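Local coordinates for protein beta-fructofuranosidase (Arthrobacter, PDB 3WPU) that is a bacterial beta-fructofuranosidase of the levansucrase/invertase family, whose members share a five-bladed beta-propeller fold, at residues D84-S89 / A486-F491. Sequence-based numbering, arbitrary orientation.
Sequences DANQYS and ANKHLF
Ser89 and His489 sit side by side as a pair in a short parallel beta ladder, their side chains on the same face and sharing a hydrogen bond, Ser89 OG lying 2.7 Å from His489 ND1 at the edge of the imidazole. The serine torsion sets this up: with chi1 at 66°, OG sits between the backbone N and the carbonyl carbon, where it also meets a water that donates to Leu490 O. On the other face of the ladder, Lys488 CB rests over the Tyr88 ring, 3.6 Å from its centroid, a CH-pi contact, while Leu490 CB reaches the ring's rim near its plane. The backbone rungs alternate as parallel pairing requires: Lys488 N donates to Gln87 O, Ser89 N to Lys488 O at 3.1 Å, and Leu490 N to Ser89 O.

Ahead of the ladder, Asn487 exemplifies a side-chain amide continuing main-chain pairing. Its OD1 accepts from Gln87 N at 2.8 Å in a nearly straight bond (170°), and its ND2 donates to Asn86 OD1 at 2.9 Å, approaching from above that carbonyl plane, the two amides being turned 58° apart.

A second shell fixes these groups: Asp82 OD2 bonds both Tyr88 OH and Asn86 ND2, and Asp502 OD1 holds His489 NE2. The ladder joins strands almost 400 residues apart within a large mixed sheet, where early strand 88-90 pairs antiparallel with strand 93-102 and strand 488-493, near the C-terminal end, with strand 496-500; Val169 of strand 159-169 packs against Tyr88 and Leu490, while helix 502-512 lies against His489 and Phe491.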
# COMPACT_ATOMS: atom_id res chain seq x y z
N ASP A 84 5.42 -14.27 -2.75
CA ASP A 84 5.80 -13.66 -4.02
C ASP A 84 4.81 -12.58 -4.42
O ASP A 84 4.86 -12.07 -5.54
CB ASP A 84 5.79 -14.68 -5.13
CG ASP A 84 6.83 -15.77 -4.96
OD1 ASP A 84 7.80 -15.57 -4.20
OD2 ASP A 84 6.65 -16.82 -5.61
N ALA A 85 3.89 -12.30 -3.51
CA ALA A 85 2.80 -11.29 -3.70
C ALA A 85 1.77 -11.68 -4.77
O ALA A 85 0.94 -10.86 -5.20
CB ALA A 85 3.39 -9.90 -3.93
N ASN A 86 1.74 -12.96 -5.16
CA ASN A 86 0.62 -13.45 -5.94
C ASN A 86 -0.64 -13.29 -5.11
O ASN A 86 -0.57 -13.34 -3.87
CB ASN A 86 0.79 -14.92 -6.27
CG ASN A 86 1.94 -15.17 -7.19
OD1 ASN A 86 2.04 -14.55 -8.24
ND2 ASN A 86 2.85 -16.09 -6.80
N GLN A 87 -1.75 -13.04 -5.80
CA GLN A 87 -3.03 -12.76 -5.18
C GLN A 87 -3.97 -13.95 -5.31
O GLN A 87 -4.08 -14.56 -6.39
CB GLN A 87 -3.63 -11.48 -5.76
CG GLN A 87 -2.66 -10.32 -5.58
CD GLN A 87 -3.12 -8.95 -6.03
OE1 GLN A 87 -2.43 -7.95 -5.77
NE2 GLN A 87 -4.28 -8.88 -6.65
N TYR A 88 -4.66 -14.28 -4.21
CA TYR A 88 -5.39 -15.53 -4.09
C TYR A 88 -6.91 -15.49 -3.95
O TYR A 88 -7.49 -14.64 -3.27
CB TYR A 88 -4.86 -16.29 -2.89
CG TYR A 88 -3.55 -16.98 -3.15
CD1 TYR A 88 -2.37 -16.25 -3.21
CD2 TYR A 88 -3.50 -18.35 -3.35
CE1 TYR A 88 -1.17 -16.86 -3.46
CE2 TYR A 88 -2.29 -18.98 -3.61
CZ TYR A 88 -1.13 -18.23 -3.68
OH TYR A 88 0.09 -18.82 -3.92
N SER A 89 -7.54 -16.48 -4.59
CA SER A 89 -8.89 -16.91 -4.25
C SER A 89 -8.74 -18.16 -3.41
O SER A 89 -7.72 -18.86 -3.50
CB SER A 89 -9.71 -17.18 -5.52
OG SER A 89 -9.17 -18.28 -6.23
N ALA A 486 -7.42 -12.22 -8.50
CA ALA A 486 -6.53 -13.30 -8.04
C ALA A 486 -5.86 -13.93 -9.25
O ALA A 486 -6.53 -14.20 -10.25
CB ALA A 486 -7.32 -14.34 -7.27
N ASN A 487 -4.55 -14.14 -9.18
CA ASN A 487 -3.83 -14.90 -10.21
C ASN A 487 -3.42 -16.29 -9.74
O ASN A 487 -2.89 -17.08 -10.52
CB ASN A 487 -2.62 -14.11 -10.73
CG ASN A 487 -1.59 -13.84 -9.66
OD1 ASN A 487 -1.90 -13.21 -8.64
ND2 ASN A 487 -0.37 -14.31 -9.87
N LYS A 488 -3.70 -16.60 -8.48
CA LYS A 488 -3.52 -17.96 -7.97
C LYS A 488 -4.80 -18.36 -7.26
O LYS A 488 -5.51 -17.53 -6.71
CB LYS A 488 -2.34 -18.05 -7.01
CG LYS A 488 -1.01 -17.71 -7.64
CD LYS A 488 -0.55 -18.73 -8.67
CE LYS A 488 0.87 -18.42 -9.14
NZ LYS A 488 1.26 -19.26 -10.32
N HIS A 489 -5.10 -19.65 -7.30
CA HIS A 489 -6.36 -20.17 -6.78
C HIS A 489 -6.09 -21.34 -5.89
O HIS A 489 -5.60 -22.38 -6.34
CB HIS A 489 -7.25 -20.57 -7.96
CG HIS A 489 -7.36 -19.48 -8.96
ND1 HIS A 489 -8.20 -18.40 -8.80
CD2 HIS A 489 -6.64 -19.24 -10.08
CE1 HIS A 489 -8.04 -17.57 -9.81
NE2 HIS A 489 -7.09 -18.05 -10.60
N LEU A 490 -6.38 -21.15 -4.60
CA LEU A 490 -6.19 -22.18 -3.61
C LEU A 490 -7.43 -23.05 -3.55
O LEU A 490 -8.57 -22.54 -3.50
CB LEU A 490 -5.91 -21.54 -2.24
CG LEU A 490 -5.67 -22.50 -1.08
CD1 LEU A 490 -4.47 -23.40 -1.36
CD2 LEU A 490 -5.45 -21.75 0.22
N PHE A 491 -7.22 -24.36 -3.60
CA PHE A 491 -8.28 -25.33 -3.36
C PHE A 491 -7.85 -26.17 -2.18
O PHE A 491 -6.79 -26.79 -2.22
CB PHE A 491 -8.50 -26.17 -4.60
CG PHE A 491 -8.99 -25.39 -5.77
CD1 PHE A 491 -10.24 -24.78 -5.71
CD2 PHE A 491 -8.22 -25.23 -6.90
CE1 PHE A 491 -10.71 -24.04 -6.78
CE2 PHE A 491 -8.69 -24.49 -7.98
CZ PHE A 491 -9.93 -23.90 -7.92
O HOH W 1 -10.00 -20.80 -5.53